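Local coordinates for CYCLIN domain-containing protein (Chaetomium thermophilum, PDB 6Z3U) that probably regulates a cyclin-dependent serine/threonine kinase, as the cyclin subunit of the three-chain CAK complex of kinase, cyclin and MAT1, at residues L140-K145 against F173-G178; M135-L140 against S154-T159. All coordinates share one frame; numbering follows the deposited sequence.

Contact 1: L140-K145 against F173-G178; sequences LFFGCK and FLLCQG
In the cyclin-like region, helix 132-146 packs against helix 172-178, and Phe142 meets Leu175 and Cys176 at the point where they approach. The CA atoms of Phe142 and Leu175 lie 8.2 Å apart, and of the three touching residues Phe142 buries the largest area, with Leu175 and Cys176 opposite it. Its CG stands anti to the backbone N (chi1 -157°), which sets the ring with CZ beside Cys176. The base and the far end of this side chain have separate partners. At the base, CD2 of Leu175 sits 3.6 Å from CB of Phe142 and 4.0 Å from CD2 of Phe142, so one methyl branch of the leucine does the touching. At the far end, CZ of Phe142 lies 3.9 Å from SG of Cys176 and 4.2 Å from CB of the same cysteine. The sulfur is 5.0 Å from the centroid of the Phe142 ring and 61° off the ring normal, an oblique sulfur-aromatic contact. Two consecutive residues of helix 172-178 thus meet one phenylalanine side chain, Leu175 at its base and Cys176 at CZ, and all three side chains are buried. With an alanine in place of Phe142, CB would still meet Leu175, but SG of Cys176 would probably lose its aromatic neighbour and a gap open where the ring had been. Phe121 of helix 108-124 also packs on Leu175, while Lys145 forms a salt bridge with Glu172 and donates hydrogen bonds to backbone oxygens of Asp132 and Met134 of the kinase chain. The apolar contact therefore lies next to a polar surface used for kinase binding, an arrangement consistent with the all-helical cyclin fold, where helix 132-146 packs against neighbouring helices.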
loop_
_atom_site.group_PDB
_atom_site.type_symbol
_atom_site.label_atom_id
_atom_site.label_comp_id
_atom_site.label_asym_id
_atom_site.label_seq_id
_atom_site.Cartn_x
_atom_site.Cartn_y
_atom_site.Cartn_z
ATOM N N LEU A 140 -14.576 -4.002 -6.673
ATOM C CA LEU A 140 -14.957 -3.159 -5.543
ATOM C C LEU A 140 -14.571 -3.808 -4.219
ATOM O O LEU A 140 -14.074 -3.132 -3.311
ATOM C CB LEU A 140 -16.458 -2.878 -5.583
ATOM C CG LEU A 140 -16.908 -1.758 -6.522
ATOM C CD1 LEU A 140 -18.402 -1.842 -6.780
ATOM C CD2 LEU A 140 -16.553 -0.403 -5.948
ATOM N N PHE A 141 -14.790 -5.117 -4.089
ATOM C CA PHE A 141 -14.452 -5.803 -2.847
ATOM C C PHE A 141 -12.945 -5.823 -2.623
ATOM O O PHE A 141 -12.469 -5.548 -1.516
ATOM C CB PHE A 141 -15.009 -7.225 -2.866
ATOM C CG PHE A 141 -14.762 -7.989 -1.599
ATOM C CD1 PHE A 141 -15.418 -7.648 -0.430
ATOM C CD2 PHE A 141 -13.878 -9.054 -1.580
ATOM C CE1 PHE A 141 -15.194 -8.350 0.737
ATOM C CE2 PHE A 141 -13.653 -9.762 -0.419
ATOM C CZ PHE A 141 -14.312 -9.410 0.741
ATOM N N PHE A 142 -12.178 -6.153 -3.663
ATOM C CA PHE A 142 -10.726 -6.170 -3.529
ATOM C C PHE A 142 -10.160 -4.758 -3.430
ATOM O O PHE A 142 -9.112 -4.553 -2.806
ATOM C CB PHE A 142 -10.108 -6.920 -4.708
ATOM C CG PHE A 142 -8.742 -7.473 -4.427
ATOM C CD1 PHE A 142 -8.558 -8.434 -3.447
ATOM C CD2 PHE A 142 -7.643 -7.045 -5.153
ATOM C CE1 PHE A 142 -7.304 -8.950 -3.188
ATOM C CE2 PHE A 142 -6.385 -7.558 -4.901
ATOM C CZ PHE A 142 -6.215 -8.511 -3.918
ATOM N N GLY A 143 -10.834 -3.776 -4.032
ATOM C CA GLY A 143 -10.398 -2.397 -3.888
ATOM C C GLY A 143 -10.462 -1.914 -2.453
ATOM O O GLY A 143 -9.597 -1.161 -2.000
ATOM N N CYS A 144 -11.493 -2.336 -1.718
ATOM C CA CYS A 144 -11.561 -2.025 -0.294
ATOM C C CYS A 144 -10.325 -2.543 0.429
ATOM O O CYS A 144 -9.629 -1.791 1.122
ATOM C CB CYS A 144 -12.827 -2.632 0.316
ATOM S SG CYS A 144 -14.373 -1.833 -0.169
ATOM N N LYS A 145 -10.033 -3.835 0.266
ATOM C CA LYS A 145 -8.887 -4.432 0.940
ATOM C C LYS A 145 -7.603 -3.693 0.589
ATOM O O LYS A 145 -6.790 -3.382 1.466
ATOM C CB LYS A 145 -8.783 -5.909 0.562
ATOM C CG LYS A 145 -9.965 -6.754 1.017
ATOM C CD LYS A 145 -9.746 -8.228 0.713
ATOM C CE LYS A 145 -10.738 -9.099 1.461
ATOM N NZ LYS A 145 -10.568 -10.546 1.146
ATOM N N PHE A 173 -9.123 -14.044 -6.088
ATOM C CA PHE A 173 -7.757 -14.426 -6.433
ATOM C C PHE A 173 -7.514 -14.293 -7.929
ATOM O O PHE A 173 -6.408 -13.940 -8.358
ATOM C CB PHE A 173 -7.470 -15.854 -5.972
ATOM C CG PHE A 173 -6.015 -16.221 -6.021
ATOM C CD1 PHE A 173 -5.085 -15.517 -5.270
ATOM C CD2 PHE A 173 -5.574 -17.265 -6.816
ATOM C CE1 PHE A 173 -3.745 -15.848 -5.310
ATOM C CE2 PHE A 173 -4.234 -17.602 -6.861
ATOM C CZ PHE A 173 -3.318 -16.892 -6.107
ATOM N N LEU A 174 -8.530 -14.581 -8.740
ATOM C CA LEU A 174 -8.400 -14.388 -10.180
ATOM C C LEU A 174 -8.054 -12.938 -10.500
ATOM O O LEU A 174 -7.146 -12.662 -11.293
ATOM C CB LEU A 174 -9.696 -14.809 -10.873
ATOM C CG LEU A 174 -9.674 -14.802 -12.402
ATOM C CD1 LEU A 174 -8.716 -15.863 -12.935
ATOM C CD2 LEU A 174 -11.079 -15.009 -12.954
ATOM N N LEU A 175 -8.762 -11.993 -9.877
ATOM C CA LEU A 175 -8.451 -10.582 -10.083
ATOM C C LEU A 175 -7.024 -10.269 -9.654
ATOM O O LEU A 175 -6.314 -9.516 -10.332
ATOM C CB LEU A 175 -9.446 -9.713 -9.312
ATOM C CG LEU A 175 -9.179 -8.207 -9.303
ATOM C CD1 LEU A 175 -9.381 -7.615 -10.691
ATOM C CD2 LEU A 175 -10.067 -7.510 -8.282
ATOM N N CYS A 176 -6.584 -10.842 -8.533
ATOM C CA CYS A 176 -5.244 -10.554 -8.039
ATOM C C CYS A 176 -4.194 -10.911 -9.082
ATOM O O CYS A 176 -3.256 -10.141 -9.318
ATOM C CB CYS A 176 -4.997 -11.311 -6.735
ATOM S SG CYS A 176 -3.608 -10.693 -5.760
ATOM N N GLN A 177 -4.342 -12.069 -9.727
ATOM C CA GLN A 177 -3.422 -12.434 -10.798
ATOM C C GLN A 177 -3.549 -11.484 -11.982
ATOM O O GLN A 177 -2.540 -11.087 -12.578
ATOM C CB GLN A 177 -3.680 -13.873 -11.253
ATOM C CG GLN A 177 -3.619 -14.923 -10.154
ATOM C CD GLN A 177 -4.024 -16.305 -10.651
ATOM O OE1 GLN A 177 -3.183 -17.069 -11.119
ATOM N NE2 GLN A 177 -5.283 -16.674 -10.435
ATOM N N GLY A 178 -4.777 -11.102 -12.333
ATOM C CA GLY A 178 -4.971 -10.262 -13.502
ATOM C C GLY A 178 -4.245 -8.936 -13.402
ATOM O O GLY A 178 -3.645 -8.471 -14.374
#

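Contact 2: M135-L140 against S154-T159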
loop_
_atom_site.group_PDB
_atom_site.type_symbol
_atom_site.label_atom_id
_atom_site.label_comp_id
_atom_site.label_asym_id
_atom_site.label_seq_id
_atom_site.Cartn_x
_atom_site.Cartn_y
_atom_site.Cartn_z
ATOM N N MET A 135 -16.884 -9.545 -12.273
ATOM C CA MET A 135 -15.630 -8.876 -11.945
ATOM C C MET A 135 -15.854 -7.450 -11.463
ATOM O O MET A 135 -15.001 -6.906 -10.752
ATOM C CB MET A 135 -14.703 -8.869 -13.163
ATOM C CG MET A 135 -14.228 -10.247 -13.611
ATOM S SD MET A 135 -13.265 -11.137 -12.369
ATOM C CE MET A 135 -14.546 -12.120 -11.599
ATOM N N LEU A 136 -16.978 -6.832 -11.830
ATOM C CA LEU A 136 -17.291 -5.498 -11.328
ATOM C C LEU A 136 -17.373 -5.500 -9.806
ATOM O O LEU A 136 -16.771 -4.653 -9.137
ATOM C CB LEU A 136 -18.602 -5.011 -11.949
ATOM C CG LEU A 136 -19.128 -3.631 -11.553
ATOM C CD1 LEU A 136 -20.065 -3.116 -12.633
ATOM C CD2 LEU A 136 -19.840 -3.653 -10.210
ATOM N N LEU A 137 -18.115 -6.455 -9.241
ATOM C CA LEU A 137 -18.228 -6.542 -7.789
ATOM C C LEU A 137 -16.904 -6.940 -7.151
ATOM O O LEU A 137 -16.561 -6.456 -6.066
ATOM C CB LEU A 137 -19.324 -7.537 -7.415
ATOM C CG LEU A 137 -20.752 -6.994 -7.461
ATOM C CD1 LEU A 137 -21.767 -8.125 -7.444
ATOM C CD2 LEU A 137 -20.981 -6.052 -6.293
ATOM N N VAL A 138 -16.149 -7.826 -7.805
ATOM C CA VAL A 138 -14.871 -8.266 -7.251
ATOM C C VAL A 138 -13.901 -7.097 -7.145
ATOM O O VAL A 138 -13.180 -6.958 -6.150
ATOM C CB VAL A 138 -14.288 -9.405 -8.108
ATOM C CG1 VAL A 138 -12.929 -9.818 -7.579
ATOM C CG2 VAL A 138 -15.245 -10.591 -8.141
ATOM N N ALA A 139 -13.871 -6.237 -8.165
ATOM C CA ALA A 139 -12.957 -5.100 -8.142
ATOM C C ALA A 139 -13.292 -4.131 -7.015
ATOM O O ALA A 139 -12.392 -3.491 -6.461
ATOM C CB ALA A 139 -12.986 -4.376 -9.488
ATOM N N LEU A 140 -14.576 -4.002 -6.673
ATOM C CA LEU A 140 -14.957 -3.159 -5.543
ATOM C C LEU A 140 -14.571 -3.808 -4.219
ATOM O O LEU A 140 -14.074 -3.132 -3.311
ATOM C CB LEU A 140 -16.458 -2.878 -5.583
ATOM C CG LEU A 140 -16.908 -1.758 -6.522
ATOM C CD1 LEU A 140 -18.402 -1.842 -6.780
ATOM C CD2 LEU A 140 -16.553 -0.403 -5.948
ATOM N N SER A 154 -20.147 -11.190 3.767
ATOM C CA SER A 154 -21.598 -11.225 3.923
ATOM C C SER A 154 -22.180 -9.817 3.943
ATOM O O SER A 154 -23.219 -9.559 3.326
ATOM C CB SER A 154 -21.972 -11.979 5.198
ATOM O OG SER A 154 -21.470 -11.318 6.347
ATOM N N ASP A 155 -21.523 -8.890 4.645
ATOM C CA ASP A 155 -22.001 -7.511 4.670
ATOM C C ASP A 155 -21.820 -6.843 3.312
ATOM O O ASP A 155 -22.674 -6.061 2.879
ATOM C CB ASP A 155 -21.271 -6.715 5.753
ATOM C CG ASP A 155 -21.586 -7.204 7.154
ATOM O OD1 ASP A 155 -22.680 -7.773 7.358
ATOM O OD2 ASP A 155 -20.741 -7.012 8.055
ATOM N N PHE A 156 -20.708 -7.133 2.631
ATOM C CA PHE A 156 -20.490 -6.577 1.300
ATOM C C PHE A 156 -21.574 -7.036 0.334
ATOM O O PHE A 156 -22.078 -6.242 -0.470
ATOM C CB PHE A 156 -19.104 -6.974 0.786
ATOM C CG PHE A 156 -18.755 -6.368 -0.543
ATOM C CD1 PHE A 156 -18.032 -5.189 -0.610
ATOM C CD2 PHE A 156 -19.150 -6.974 -1.725
ATOM C CE1 PHE A 156 -17.709 -4.626 -1.830
ATOM C CE2 PHE A 156 -18.832 -6.413 -2.947
ATOM C CZ PHE A 156 -18.110 -5.238 -2.999
ATOM N N ALA A 157 -21.943 -8.318 0.391
ATOM C CA ALA A 157 -22.990 -8.827 -0.487
ATOM C C ALA A 157 -24.343 -8.211 -0.155
ATOM O O ALA A 157 -25.160 -7.991 -1.057
ATOM C CB ALA A 157 -23.059 -10.351 -0.389
ATOM N N LYS A 158 -24.600 -7.938 1.127
ATOM C CA LYS A 158 -25.839 -7.270 1.514
ATOM C C LYS A 158 -26.012 -5.952 0.773
ATOM O O LYS A 158 -27.056 -5.700 0.161
ATOM C CB LYS A 158 -25.848 -7.011 3.022
ATOM C CG LYS A 158 -27.167 -7.306 3.712
ATOM C CD LYS A 158 -27.110 -7.179 5.247
ATOM C CE LYS A 158 -26.592 -5.826 5.786
ATOM N NZ LYS A 158 -25.221 -5.400 5.355
ATOM N N THR A 159 -24.991 -5.094 0.824
ATOM C CA THR A 159 -25.124 -3.749 0.279
ATOM C C THR A 159 -25.436 -3.769 -1.211
ATOM O O THR A 159 -26.054 -2.830 -1.726
ATOM C CB THR A 159 -23.846 -2.956 0.542
ATOM O OG1 THR A 159 -22.738 -3.616 -0.080
ATOM C CG2 THR A 159 -23.585 -2.844 2.038
#
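Phe156 of helix 153-159 reaches over to helix 132-146 and overlaps Leu137 and Leu140, one turn apart. With chi1 at -176° the ring extends from its own helix, trans to its amide nitrogen, and presents the outer carbons CE1, CE2 and CZ to the partner. CB of Leu140 lies at the ring edge, in plane, 3.9 Å from CZ. On Leu137 two different groups take part: the side-chain methyl CD2 is 4.0 Å from CE2 of Phe156, and the backbone O is 3.6 Å from CZ in an oblique approach. The ring therefore packs partly on main chain, as CE1 of Phe156, 4.0 Å from backbone atom C of Leu140, also indicates. Since the nearest CA atoms, those of Leu137 and Ala157, are 9.0 Å apart, the aromatic side chain supplies the bulk that joins the helices. Beyond the two segments, Phe156 stacks with Phe160 and meets Phe141 edge-to-face, placing it in an aromatic group. Within helix 153-159, OG1 of Thr159 donates a hydrogen bond of 2.7 Å to the backbone O of Phe156, 30° out of the carbonyl plane. With the outer ring carbons, a methyl, a methylene and backbone carbonyls meeting between the segments, the chemistry implies cohesion by burial and shape rather than by directional bonds.

How the contacts relate
Both contacts are buried and both use helix 132-146, contact 1 joining it to helix 172-178 and contact 2 to helix 153-159; their centres are 11 Å apart. Leu140 belongs to both ranges, but takes part across the gap in contact 2 alone. The two sites also touch directly, through Phe141 with Phe156 and through Leu175 with Val138 and Ala139. In each, one phenylalanine bridges the helices: contact 1 adds a cysteine sulfur, contact 2 a backbone carbonyl. Their surroundings differ as well. The kinase chain reaches residues of contact 1, whereas no other protein chain of the assembly touches the segments of contact 2.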